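Local coordinates for Exo-poly-alpha-D-galacturonosidase (Thermotoga maritima, PDB 3JUR), which probably hydrolyses the polygalacturonate chains of pectin as a family 28 glycoside hydrolase built on a beta-helix, and assembles as a tetramer, at residues N124-G129 and N200-G205; I356-R361 and D398-I403; G394-Y399 and L419-L424. All coordinates share one frame; numbering follows the deposited sequence.

Interaction 1 (N124-G129 and N200-G205)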
ATOM      1  N   ASN D 124       4.153 -23.866 -48.137  1.00 25.59           N
ATOM      2  CA  ASN D 124       3.542 -22.634 -48.666  1.00 25.55           C
ATOM      3  C   ASN D 124       2.023 -22.740 -48.795  1.00 25.57           C
ATOM      4  O   ASN D 124       1.479 -22.771 -49.904  1.00 25.78           O
ATOM      5  CB  ASN D 124       4.166 -22.227 -50.017  1.00 25.58           C
ATOM      6  CG  ASN D 124       5.685 -22.264 -49.999  1.00 25.59           C
ATOM      7  OD1 ASN D 124       6.320 -21.826 -49.041  1.00 24.63           O
ATOM      8  ND2 ASN D 124       6.273 -22.790 -51.068  1.00 24.56           N
ATOM      9  N   VAL D 125       1.349 -22.820 -47.656  1.00 25.32           N
ATOM     10  CA  VAL D 125      -0.094 -23.001 -47.620  1.00 25.37           C
ATOM     11  C   VAL D 125      -0.718 -21.878 -46.793  1.00 25.18           C
ATOM     12  O   VAL D 125      -0.210 -21.535 -45.727  1.00 25.01           O
ATOM     13  CB  VAL D 125      -0.472 -24.403 -47.071  1.00 25.46           C
ATOM     14  CG1 VAL D 125      -1.980 -24.545 -46.930  1.00 26.05           C
ATOM     15  CG2 VAL D 125       0.056 -25.501 -47.996  1.00 25.54           C
ATOM     16  N   ALA D 126      -1.799 -21.283 -47.298  1.00 24.83           N
ATOM     17  CA  ALA D 126      -2.420 -20.146 -46.616  1.00 24.75           C
ATOM     18  C   ALA D 126      -3.940 -20.223 -46.582  1.00 24.70           C
ATOM     19  O   ALA D 126      -4.568 -20.744 -47.507  1.00 24.23           O
ATOM     20  CB  ALA D 126      -1.972 -18.834 -47.249  1.00 24.63           C
ATOM     21  N   ILE D 127      -4.520 -19.719 -45.493  1.00 24.44           N
ATOM     22  CA  ILE D 127      -5.960 -19.491 -45.411  1.00 24.10           C
ATOM     23  C   ILE D 127      -6.173 -18.009 -45.107  1.00 24.15           C
ATOM     24  O   ILE D 127      -5.758 -17.522 -44.057  1.00 24.07           O
ATOM     25  CB  ILE D 127      -6.624 -20.380 -44.341  1.00 24.05           C
ATOM     26  CG1 ILE D 127      -6.446 -21.866 -44.693  1.00 24.01           C
ATOM     27  CG2 ILE D 127      -8.102 -20.019 -44.177  1.00 23.37           C
ATOM     28  CD1 ILE D 127      -6.676 -22.818 -43.516  1.00 23.88           C
ATOM     29  N   THR D 128      -6.800 -17.297 -46.039  1.00 23.85           N
ATOM     30  CA  THR D 128      -6.917 -15.839 -45.960  1.00 23.79           C
ATOM     31  C   THR D 128      -8.369 -15.405 -46.201  1.00 23.96           C
ATOM     32  O   THR D 128      -9.234 -16.244 -46.473  1.00 23.88           O
ATOM     33  CB  THR D 128      -5.977 -15.125 -46.982  1.00 23.73           C
ATOM     34  OG1 THR D 128      -6.459 -15.332 -48.316  1.00 24.00           O
ATOM     35  CG2 THR D 128      -4.547 -15.649 -46.889  1.00 23.85           C
ATOM     36  N   GLY D 129      -8.628 -14.103 -46.104  1.00 23.83           N
ATOM     37  CA  GLY D 129      -9.954 -13.552 -46.372  1.00 24.02           C
ATOM     38  C   GLY D 129     -10.697 -13.210 -45.100  1.00 24.14           C
ATOM     39  O   GLY D 129     -10.227 -13.496 -44.009  1.00 24.68           O
ATOM     40  N   ASN D 200       5.988 -22.977 -43.831  1.00 25.08           N
ATOM     41  CA  ASN D 200       5.490 -21.725 -44.430  1.00 24.61           C
ATOM     42  C   ASN D 200       3.969 -21.708 -44.531  1.00 24.70           C
ATOM     43  O   ASN D 200       3.394 -21.933 -45.608  1.00 24.65           O
ATOM     44  CB  ASN D 200       6.112 -21.454 -45.812  1.00 24.50           C
ATOM     45  CG  ASN D 200       7.615 -21.657 -45.838  1.00 23.83           C
ATOM     46  OD1 ASN D 200       8.285 -21.569 -44.812  1.00 22.63           O
ATOM     47  ND2 ASN D 200       8.151 -21.937 -47.020  1.00 23.67           N
ATOM     48  N   VAL D 201       3.328 -21.437 -43.403  1.00 24.04           N
ATOM     49  CA  VAL D 201       1.881 -21.499 -43.296  1.00 24.29           C
ATOM     50  C   VAL D 201       1.361 -20.169 -42.777  1.00 24.05           C
ATOM     51  O   VAL D 201       1.925 -19.593 -41.844  1.00 24.29           O
ATOM     52  CB  VAL D 201       1.439 -22.652 -42.355  1.00 24.52           C
ATOM     53  CG1 VAL D 201      -0.043 -22.560 -42.034  1.00 25.43           C
ATOM     54  CG2 VAL D 201       1.771 -24.012 -42.971  1.00 24.93           C
ATOM     55  N   LEU D 202       0.290 -19.685 -43.392  1.00 23.79           N
ATOM     56  CA  LEU D 202      -0.366 -18.454 -42.970  1.00 23.56           C
ATOM     57  C   LEU D 202      -1.858 -18.698 -42.794  1.00 23.50           C
ATOM     58  O   LEU D 202      -2.493 -19.282 -43.661  1.00 23.75           O
ATOM     59  CB  LEU D 202      -0.128 -17.348 -44.005  1.00 23.20           C
ATOM     60  CG  LEU D 202      -0.918 -16.038 -43.913  1.00 23.04           C
ATOM     61  CD1 LEU D 202      -0.593 -15.278 -42.639  1.00 22.16           C
ATOM     62  CD2 LEU D 202      -0.640 -15.168 -45.131  1.00 23.35           C
ATOM     63  N   VAL D 203      -2.404 -18.270 -41.662  1.00 23.30           N
ATOM     64  CA  VAL D 203      -3.849 -18.221 -41.467  1.00 23.25           C
ATOM     65  C   VAL D 203      -4.197 -16.801 -41.040  1.00 23.38           C
ATOM     66  O   VAL D 203      -3.701 -16.315 -40.010  1.00 22.65           O
ATOM     67  CB  VAL D 203      -4.348 -19.218 -40.380  1.00 23.50           C
ATOM     68  CG1 VAL D 203      -5.871 -19.079 -40.162  1.00 23.25           C
ATOM     69  CG2 VAL D 203      -3.980 -20.654 -40.732  1.00 23.63           C
ATOM     70  N   GLU D 204      -5.040 -16.134 -41.822  1.00 23.31           N
ATOM     71  CA  GLU D 204      -5.375 -14.742 -41.534  1.00 24.10           C
ATOM     72  C   GLU D 204      -6.811 -14.378 -41.879  1.00 24.06           C
ATOM     73  O   GLU D 204      -7.421 -14.982 -42.760  1.00 24.20           O
ATOM     74  CB  GLU D 204      -4.395 -13.780 -42.232  1.00 24.07           C
ATOM     75  CG  GLU D 204      -4.427 -13.813 -43.762  1.00 26.37           C
ATOM     76  CD  GLU D 204      -3.655 -12.660 -44.402  1.00 28.72           C
ATOM     77  OE1 GLU D 204      -3.807 -12.438 -45.623  1.00 30.48           O
ATOM     78  OE2 GLU D 204      -2.905 -11.962 -43.687  1.00 29.81           O
ATOM     79  N   GLY D 205      -7.347 -13.396 -41.160  1.00 24.14           N
ATOM     80  CA  GLY D 205      -8.613 -12.769 -41.527  1.00 24.32           C
ATOM     81  C   GLY D 205      -9.877 -13.496 -41.098  1.00 24.44           C
ATOM     82  O   GLY D 205     -10.829 -12.864 -40.647  1.00 24.54           O
TER

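Interaction 2 (I356-R361 and D398-I403)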
ATOM      1  N   ILE D 356      -1.977 -16.325 -12.284  1.00 21.57           N
ATOM      2  CA  ILE D 356      -0.794 -17.099 -12.656  1.00 21.91           C
ATOM      3  C   ILE D 356      -0.888 -18.480 -11.992  1.00 22.26           C
ATOM      4  O   ILE D 356      -0.991 -18.585 -10.771  1.00 22.16           O
ATOM      5  CB  ILE D 356       0.513 -16.379 -12.238  1.00 21.99           C
ATOM      6  CG1 ILE D 356       0.661 -15.044 -12.991  1.00 22.41           C
ATOM      7  CG2 ILE D 356       1.730 -17.267 -12.482  1.00 22.15           C
ATOM      8  CD1 ILE D 356       1.599 -14.052 -12.295  1.00 23.54           C
ATOM      9  N   ARG D 357      -0.862 -19.527 -12.814  1.00 22.48           N
ATOM     10  CA  ARG D 357      -0.997 -20.888 -12.343  1.00 23.04           C
ATOM     11  C   ARG D 357       0.128 -21.766 -12.872  1.00 22.80           C
ATOM     12  O   ARG D 357       0.330 -21.861 -14.081  1.00 23.00           O
ATOM     13  CB  ARG D 357      -2.350 -21.479 -12.776  1.00 22.84           C
ATOM     14  CG  ARG D 357      -2.565 -22.931 -12.338  1.00 24.66           C
ATOM     15  CD  ARG D 357      -3.008 -22.977 -10.897  1.00 26.67           C
ATOM     16  NE  ARG D 357      -3.129 -24.326 -10.346  1.00 28.41           N
ATOM     17  CZ  ARG D 357      -4.189 -25.122 -10.471  1.00 29.96           C
ATOM     18  NH1 ARG D 357      -4.175 -26.319  -9.904  1.00 31.16           N
ATOM     19  NH2 ARG D 357      -5.253 -24.742 -11.165  1.00 31.34           N
ATOM     20  N   ILE D 358       0.853 -22.408 -11.963  1.00 22.57           N
ATOM     21  CA  ILE D 358       1.818 -23.437 -12.352  1.00 22.84           C
ATOM     22  C   ILE D 358       1.512 -24.686 -11.546  1.00 23.04           C
ATOM     23  O   ILE D 358       1.532 -24.661 -10.309  1.00 23.15           O
ATOM     24  CB  ILE D 358       3.289 -22.995 -12.164  1.00 22.89           C
ATOM     25  CG1 ILE D 358       3.546 -21.677 -12.904  1.00 22.61           C
ATOM     26  CG2 ILE D 358       4.253 -24.099 -12.658  1.00 22.54           C
ATOM     27  CD1 ILE D 358       4.953 -21.125 -12.726  1.00 22.62           C
ATOM     28  N   ASN D 359       1.191 -25.763 -12.256  1.00 22.96           N
ATOM     29  CA  ASN D 359       0.708 -26.995 -11.631  1.00 22.95           C
ATOM     30  C   ASN D 359       1.454 -28.226 -12.144  1.00 22.84           C
ATOM     31  O   ASN D 359       1.423 -28.524 -13.355  1.00 22.04           O
ATOM     32  CB  ASN D 359      -0.800 -27.141 -11.877  1.00 23.10           C
ATOM     33  CG  ASN D 359      -1.405 -28.334 -11.153  1.00 24.52           C
ATOM     34  OD1 ASN D 359      -0.788 -28.920 -10.255  1.00 25.61           O
ATOM     35  ND2 ASN D 359      -2.622 -28.702 -11.544  1.00 25.30           N
ATOM     36  N   LEU D 360       2.130 -28.929 -11.233  1.00 22.38           N
ATOM     37  CA  LEU D 360       2.847 -30.149 -11.610  1.00 22.76           C
ATOM     38  C   LEU D 360       2.096 -31.408 -11.183  1.00 23.24           C
ATOM     39  O   LEU D 360       2.668 -32.500 -11.166  1.00 23.16           O
ATOM     40  CB  LEU D 360       4.284 -30.154 -11.073  1.00 22.40           C
ATOM     41  CG  LEU D 360       5.368 -29.450 -11.891  1.00 21.99           C
ATOM     42  CD1 LEU D 360       5.153 -27.936 -11.968  1.00 19.70           C
ATOM     43  CD2 LEU D 360       6.746 -29.781 -11.320  1.00 20.85           C
ATOM     44  N   ARG D 361       0.812 -31.246 -10.862  1.00 24.17           N
ATOM     45  CA  ARG D 361      -0.052 -32.355 -10.447  1.00 25.29           C
ATOM     46  C   ARG D 361      -1.280 -32.492 -11.347  1.00 25.43           C
ATOM     47  O   ARG D 361      -2.347 -32.894 -10.887  1.00 25.33           O
ATOM     48  CB  ARG D 361      -0.514 -32.167  -9.003  1.00 25.53           C
ATOM     49  CG  ARG D 361       0.589 -32.223  -7.978  1.00 27.71           C
ATOM     50  CD  ARG D 361       0.167 -31.476  -6.740  1.00 32.13           C
ATOM     51  NE  ARG D 361       1.311 -30.846  -6.090  1.00 35.48           N
ATOM     52  CZ  ARG D 361       1.241 -30.117  -4.980  1.00 36.25           C
ATOM     53  NH1 ARG D 361       0.070 -29.915  -4.383  1.00 37.16           N
ATOM     54  NH2 ARG D 361       2.349 -29.593  -4.465  1.00 35.70           N
ATOM     55  N   ASP D 398      10.749 -32.446  -7.016  1.00 20.96           N
ATOM     56  CA  ASP D 398      10.793 -31.684  -8.264  1.00 20.96           C
ATOM     57  C   ASP D 398      10.188 -30.290  -8.047  1.00 20.61           C
ATOM     58  O   ASP D 398       9.042 -30.032  -8.405  1.00 20.78           O
ATOM     59  CB  ASP D 398      10.059 -32.453  -9.381  1.00 20.94           C
ATOM     60  CG  ASP D 398      10.244 -31.838 -10.759  1.00 22.15           C
ATOM     61  OD1 ASP D 398      11.106 -30.947 -10.944  1.00 22.93           O
ATOM     62  OD2 ASP D 398       9.509 -32.259 -11.677  1.00 22.54           O
ATOM     63  N   TYR D 399      10.960 -29.405  -7.428  1.00 20.01           N
ATOM     64  CA  TYR D 399      10.538 -28.027  -7.214  1.00 19.65           C
ATOM     65  C   TYR D 399      10.347 -27.285  -8.533  1.00 19.47           C
ATOM     66  O   TYR D 399      11.095 -27.512  -9.484  1.00 19.25           O
ATOM     67  CB  TYR D 399      11.594 -27.278  -6.402  1.00 19.39           C
ATOM     68  CG  TYR D 399      11.424 -27.315  -4.894  1.00 19.43           C
ATOM     69  CD1 TYR D 399      11.232 -28.520  -4.212  1.00 19.35           C
ATOM     70  CD2 TYR D 399      11.506 -26.146  -4.147  1.00 18.86           C
ATOM     71  CE1 TYR D 399      11.103 -28.549  -2.818  1.00 19.94           C
ATOM     72  CE2 TYR D 399      11.378 -26.167  -2.752  1.00 19.73           C
ATOM     73  CZ  TYR D 399      11.177 -27.366  -2.104  1.00 19.40           C
ATOM     74  OH  TYR D 399      11.044 -27.380  -0.740  1.00 21.31           O
ATOM     75  N   VAL D 400       9.351 -26.399  -8.570  1.00 19.48           N
ATOM     76  CA  VAL D 400       9.274 -25.342  -9.578  1.00 20.08           C
ATOM     77  C   VAL D 400      10.400 -24.332  -9.268  1.00 20.82           C
ATOM     78  O   VAL D 400      10.535 -23.863  -8.127  1.00 20.07           O
ATOM     79  CB  VAL D 400       7.887 -24.655  -9.560  1.00 20.21           C
ATOM     80  CG1 VAL D 400       7.787 -23.569 -10.629  1.00 20.24           C
ATOM     81  CG2 VAL D 400       6.783 -25.670  -9.799  1.00 20.17           C
ATOM     82  N   LYS D 401      11.233 -24.037 -10.263  1.00 21.53           N
ATOM     83  CA  LYS D 401      12.433 -23.230 -10.033  1.00 22.66           C
ATOM     84  C   LYS D 401      12.432 -21.945 -10.839  1.00 23.28           C
ATOM     85  O   LYS D 401      11.872 -21.889 -11.944  1.00 22.77           O
ATOM     86  CB  LYS D 401      13.699 -24.031 -10.369  1.00 22.68           C
ATOM     87  CG  LYS D 401      13.945 -25.246  -9.481  1.00 24.43           C
ATOM     88  CD  LYS D 401      14.860 -26.241 -10.189  1.00 27.84           C
ATOM     89  CE  LYS D 401      15.128 -27.505  -9.356  1.00 29.77           C
ATOM     90  NZ  LYS D 401      13.995 -28.484  -9.392  1.00 30.70           N
ATOM     91  N   ASP D 402      13.079 -20.917 -10.281  1.00 24.11           N
ATOM     92  CA  ASP D 402      13.386 -19.681 -11.013  1.00 25.13           C
ATOM     93  C   ASP D 402      12.151 -19.016 -11.637  1.00 24.61           C
ATOM     94  O   ASP D 402      12.104 -18.740 -12.839  1.00 24.90           O
ATOM     95  CB  ASP D 402      14.470 -19.960 -12.077  1.00 25.83           C
ATOM     96  CG  ASP D 402      15.073 -18.688 -12.659  1.00 29.26           C
ATOM     97  OD1 ASP D 402      15.223 -17.681 -11.921  1.00 32.68           O
ATOM     98  OD2 ASP D 402      15.407 -18.701 -13.868  1.00 32.19           O
ATOM     99  N   ILE D 403      11.145 -18.764 -10.808  1.00 24.22           N
ATOM    100  CA  ILE D 403       9.981 -18.009 -11.231  1.00 23.50           C
ATOM    101  C   ILE D 403      10.167 -16.582 -10.743  1.00 23.63           C
ATOM    102  O   ILE D 403      10.378 -16.354  -9.543  1.00 23.56           O
ATOM    103  CB  ILE D 403       8.639 -18.591 -10.682  1.00 23.53           C
ATOM    104  CG1 ILE D 403       8.548 -20.111 -10.894  1.00 23.57           C
ATOM    105  CG2 ILE D 403       7.442 -17.861 -11.304  1.00 22.34           C
ATOM    106  CD1 ILE D 403       8.627 -20.592 -12.364  1.00 23.47           C
TER

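Interaction 3 (G394-Y399 and L419-L424)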
ATOM      1  N   GLY D 394       4.691 -27.369  -7.145  1.00 21.66           N
ATOM      2  CA  GLY D 394       5.652 -28.356  -7.630  1.00 21.40           C
ATOM      3  C   GLY D 394       5.511 -29.681  -6.896  1.00 21.52           C
ATOM      4  O   GLY D 394       4.480 -29.958  -6.282  1.00 21.26           O
ATOM      5  N   LEU D 395       6.550 -30.501  -6.967  1.00 21.72           N
ATOM      6  CA  LEU D 395       6.577 -31.786  -6.255  1.00 21.99           C
ATOM      7  C   LEU D 395       7.737 -31.815  -5.265  1.00 21.86           C
ATOM      8  O   LEU D 395       8.722 -31.109  -5.451  1.00 21.65           O
ATOM      9  CB  LEU D 395       6.668 -32.953  -7.251  1.00 22.01           C
ATOM     10  CG  LEU D 395       5.663 -32.931  -8.413  1.00 22.00           C
ATOM     11  CD1 LEU D 395       6.098 -33.854  -9.550  1.00 22.31           C
ATOM     12  CD2 LEU D 395       4.251 -33.267  -7.932  1.00 22.71           C
ATOM     13  N   GLU D 396       7.603 -32.620  -4.212  1.00 22.10           N
ATOM     14  CA  GLU D 396       8.638 -32.773  -3.183  1.00 22.81           C
ATOM     15  C   GLU D 396      10.033 -33.103  -3.759  1.00 22.42           C
ATOM     16  O   GLU D 396      11.048 -32.574  -3.296  1.00 22.72           O
ATOM     17  CB  GLU D 396       8.195 -33.822  -2.146  1.00 23.27           C
ATOM     18  CG  GLU D 396       9.233 -34.151  -1.087  1.00 26.10           C
ATOM     19  CD  GLU D 396       8.636 -34.607   0.246  1.00 30.12           C
ATOM     20  OE1 GLU D 396       7.442 -35.006   0.292  1.00 31.45           O
ATOM     21  OE2 GLU D 396       9.379 -34.564   1.254  1.00 30.50           O
ATOM     22  N   ASN D 397      10.069 -33.963  -4.773  1.00 21.85           N
ATOM     23  CA  ASN D 397      11.304 -34.292  -5.488  1.00 21.51           C
ATOM     24  C   ASN D 397      11.491 -33.533  -6.824  1.00 21.38           C
ATOM     25  O   ASN D 397      12.300 -33.933  -7.665  1.00 21.47           O
ATOM     26  CB  ASN D 397      11.361 -35.809  -5.730  1.00 21.51           C
ATOM     27  CG  ASN D 397      10.169 -36.324  -6.532  1.00 21.37           C
ATOM     28  OD1 ASN D 397       9.234 -35.574  -6.857  1.00 21.14           O
ATOM     29  ND2 ASN D 397      10.197 -37.606  -6.855  1.00 20.48           N
ATOM     30  N   ASP D 398      10.749 -32.446  -7.016  1.00 20.96           N
ATOM     31  CA  ASP D 398      10.793 -31.684  -8.264  1.00 20.96           C
ATOM     32  C   ASP D 398      10.188 -30.290  -8.047  1.00 20.61           C
ATOM     33  O   ASP D 398       9.042 -30.032  -8.405  1.00 20.78           O
ATOM     34  CB  ASP D 398      10.059 -32.453  -9.381  1.00 20.94           C
ATOM     35  CG  ASP D 398      10.244 -31.838 -10.759  1.00 22.15           C
ATOM     36  OD1 ASP D 398      11.106 -30.947 -10.944  1.00 22.93           O
ATOM     37  OD2 ASP D 398       9.509 -32.259 -11.677  1.00 22.54           O
ATOM     38  N   TYR D 399      10.960 -29.405  -7.428  1.00 20.01           N
ATOM     39  CA  TYR D 399      10.538 -28.027  -7.214  1.00 19.65           C
ATOM     40  C   TYR D 399      10.347 -27.285  -8.533  1.00 19.47           C
ATOM     41  O   TYR D 399      11.095 -27.512  -9.484  1.00 19.25           O
ATOM     42  CB  TYR D 399      11.594 -27.278  -6.402  1.00 19.39           C
ATOM     43  CG  TYR D 399      11.424 -27.315  -4.894  1.00 19.43           C
ATOM     44  CD1 TYR D 399      11.232 -28.520  -4.212  1.00 19.35           C
ATOM     45  CD2 TYR D 399      11.506 -26.146  -4.147  1.00 18.86           C
ATOM     46  CE1 TYR D 399      11.103 -28.549  -2.818  1.00 19.94           C
ATOM     47  CE2 TYR D 399      11.378 -26.167  -2.752  1.00 19.73           C
ATOM     48  CZ  TYR D 399      11.177 -27.366  -2.104  1.00 19.40           C
ATOM     49  OH  TYR D 399      11.044 -27.380  -0.740  1.00 21.31           O
ATOM     50  N   LEU D 419       2.078 -21.256  -2.571  1.00 20.64           N
ATOM     51  CA  LEU D 419       3.316 -21.862  -3.042  1.00 20.68           C
ATOM     52  C   LEU D 419       3.547 -23.179  -2.321  1.00 20.77           C
ATOM     53  O   LEU D 419       3.507 -23.231  -1.095  1.00 20.60           O
ATOM     54  CB  LEU D 419       4.517 -20.934  -2.812  1.00 20.32           C
ATOM     55  CG  LEU D 419       5.877 -21.455  -3.315  1.00 20.96           C
ATOM     56  CD1 LEU D 419       5.967 -21.399  -4.849  1.00 18.25           C
ATOM     57  CD2 LEU D 419       7.045 -20.696  -2.678  1.00 20.46           C
ATOM     58  N   GLU D 420       3.778 -24.240  -3.087  1.00 21.18           N
ATOM     59  CA  GLU D 420       4.210 -25.505  -2.512  1.00 22.07           C
ATOM     60  C   GLU D 420       5.262 -26.142  -3.405  1.00 21.87           C
ATOM     61  O   GLU D 420       5.014 -26.407  -4.592  1.00 22.18           O
ATOM     62  CB  GLU D 420       3.031 -26.461  -2.274  1.00 22.31           C
ATOM     63  CG  GLU D 420       3.380 -27.572  -1.264  1.00 25.90           C
ATOM     64  CD  GLU D 420       2.254 -28.571  -1.006  1.00 29.44           C
ATOM     65  OE1 GLU D 420       1.628 -29.063  -1.974  1.00 31.64           O
ATOM     66  OE2 GLU D 420       2.016 -28.884   0.176  1.00 31.87           O
ATOM     67  N   PHE D 421       6.432 -26.390  -2.823  1.00 21.56           N
ATOM     68  CA  PHE D 421       7.575 -26.963  -3.547  1.00 21.52           C
ATOM     69  C   PHE D 421       7.966 -26.098  -4.752  1.00 21.77           C
ATOM     70  O   PHE D 421       7.967 -26.542  -5.908  1.00 21.49           O
ATOM     71  CB  PHE D 421       7.296 -28.412  -3.958  1.00 21.42           C
ATOM     72  CG  PHE D 421       6.883 -29.310  -2.810  1.00 21.18           C
ATOM     73  CD1 PHE D 421       7.680 -29.432  -1.674  1.00 20.98           C
ATOM     74  CD2 PHE D 421       5.711 -30.052  -2.884  1.00 21.01           C
ATOM     75  CE1 PHE D 421       7.309 -30.269  -0.614  1.00 21.36           C
ATOM     76  CE2 PHE D 421       5.329 -30.897  -1.826  1.00 21.97           C
ATOM     77  CZ  PHE D 421       6.130 -31.002  -0.694  1.00 21.08           C
ATOM     78  N   GLY D 422       8.299 -24.848  -4.462  1.00 21.74           N
ATOM     79  CA  GLY D 422       8.667 -23.901  -5.494  1.00 21.72           C
ATOM     80  C   GLY D 422       9.617 -22.842  -4.982  1.00 21.91           C
ATOM     81  O   GLY D 422       9.827 -22.699  -3.773  1.00 21.98           O
ATOM     82  N   GLN D 423      10.183 -22.103  -5.923  1.00 22.26           N
ATOM     83  CA  GLN D 423      11.108 -21.017  -5.655  1.00 22.79           C
ATOM     84  C   GLN D 423      10.529 -19.798  -6.376  1.00 22.64           C
ATOM     85  O   GLN D 423      10.470 -19.771  -7.602  1.00 22.83           O
ATOM     86  CB  GLN D 423      12.492 -21.396  -6.196  1.00 22.89           C
ATOM     87  CG  GLN D 423      13.626 -20.408  -5.903  1.00 24.52           C
ATOM     88  CD  GLN D 423      14.870 -20.697  -6.737  1.00 27.13           C
ATOM     89  OE1 GLN D 423      14.774 -21.029  -7.922  1.00 27.85           O
ATOM     90  NE2 GLN D 423      16.046 -20.572  -6.119  1.00 27.49           N
ATOM     91  N   LEU D 424      10.056 -18.814  -5.614  1.00 22.55           N
ATOM     92  CA  LEU D 424       9.399 -17.646  -6.202  1.00 22.49           C
ATOM     93  C   LEU D 424      10.131 -16.359  -5.837  1.00 22.55           C
ATOM     94  O   LEU D 424      10.425 -16.102  -4.661  1.00 21.70           O
ATOM     95  CB  LEU D 424       7.917 -17.575  -5.770  1.00 22.71           C
ATOM     96  CG  LEU D 424       7.036 -16.384  -6.177  1.00 22.87           C
ATOM     97  CD1 LEU D 424       6.847 -16.304  -7.687  1.00 22.92           C
ATOM     98  CD2 LEU D 424       5.666 -16.432  -5.461  1.00 23.47           C
TER

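Interaction 1 (N124-G129 and N200-G205)
The carboxamides of N124 and N200 lie side by side and point the same way, their planes only 17° apart, so they meet through their rims and not through their faces. N200 ND2 donates to N124 OD1 at 2.7 Å with a nearly straight N-H...O angle of 166°; the acceptor sits in the amide plane of N200, while the donor is slightly tilted from the N124 carbonyl plane. At the outer ends the row goes on: N124 ND2 bonds N79 OD1, and N200 OD1 takes a bond from N223 ND2. Both asparagines have left-handed backbone angles at a corner of the chain, and in both CG stands anti to the carbonyl carbon (chi1 near -47°), which sends both amides out on the same side. A row of asparagines aligned this way at equivalent corners of successive coils, bonded amide to amide, is a known feature of parallel beta-helices, the fold of this family. The strands that follow, 125-128 and 201-204, run parallel with axes 4.6 Å apart. Four backbone bonds join them, among them I127 N to L202 O (2.8 Å) and E204 N to I127 O (2.7 Å). V125, I127, V201 and V203 line one face, where V125, V201 and V203 touch F195; A126 and L202 share the other, with CB to CB at 4.0 Å. At the C-terminal ends of the two strands T128 and E204 also run side by side, T128 CG2 lying 3.5 Å from E204 OE1. Their polar ends have other partners: T128 OG1 bonds E81 and H83, E204 OE2 makes a salt bridge to R227.

Interaction 2 (I356-R361 and D398-I403)
Apolar packing carries the contact between I358 and L360 on one side and V400 and I403 on the other. The nearest approach is L360 CD1 to V400 CG2, 3.5 Å. That same V400 methyl also lies 4.1 Å from I358 CG2, so it is shared by two residues of the 356-361 segment; V400 CG1 is equally far from I358 CG2. I358 divides its branches: CG2 goes to the valine, whereas the other arm, fully extended (chi2 177°), carries CD1 tip to tip against I403 CD1 at 3.7 Å. All these residues are buried, and the backbones stay well apart, with the CA atoms of I358 and V400 8.2 Å from each other, so side chains do nearly all the bridging.

Polar atoms take little part across the contact. L360 crosses D398 at about a right angle, its CD2 in van der Waals contact, 3.7 Å from both D398 O and D398 OD2. Within the 356-361 segment, N359 OD1 accepts from R361 N at 2.9 Å in an Asx turn, the donor standing above the carbonyl plane, just where strand 357-359 gives way to loop.

Strands 357-359 and 400-406 belong to different faces of the beta-helix, and their side chains meet in its interior. V373 from strand 372-379 packs on I358 and L360, I392 from strand 388-393 covers V400 and I403, and L424 of strand 422-426 lies against I403.

Interaction 3 (G394-Y399 and L419-L424)
G394 N donates to E420 O at 2.7 Å, with the donor close to the extension of the carbonyl bond. It is the one hydrogen bond between the segments; the rest is built around the F421 ring. On one face of that ring lies E396 N, 3.5 Å above the plane toward the rim, and E396 CB sits over the same face in a CH-pi contact 4.0 Å from the centroid. The opposite face is covered by CG of the preceding E420, while G394 O comes to the edge. The ring thus rests against the type I turn L395-D398, which L395 N to D398 O and D398 N to L395 O close from both ends. F421 has CG anti to the carbonyl carbon (chi1 -54°), which lays the ring against this turn.

The Y399 ring lies over the F421 backbone instead: F421 CA stands 3.8 Å from its centroid and only 4° off the ring normal. The two rings themselves are oblique, planes 57° apart, touching at Y399 CE1 and F421 CD1 (3.7 Å).

F421 and G422 both face G443 in a G1 beta bulge, and F421 has positive phi. Here the loop between strands 388-393 and 400-406 covers the corner that joins strand 415-419 to strand 422-426, beside strands 438-442 and 444-447, which pair antiparallel with 422-426 and 415-419 respectively.

Interaction 1 stands on the other side of the chain's centre from the remaining two, its centre 36 Å from interaction 2 and 42 Å from interaction 3. It joins neighbouring coils within one face, through backbone bonds and paired amides. Interactions 1 and 3 are both partly buried, whereas interaction 2 is buried and wholly apolar in its principal contacts, linking different faces across the interior; interaction 3, with an exposed E396, relies on aromatic cover over a turn. Interactions 2 and 3 share D398 and Y399 and have centres 6 Å apart. R361 ties them, its NH2 in a salt bridge to E420 OE1 (2.6 Å), while V400 CG2 packs on G394 CA.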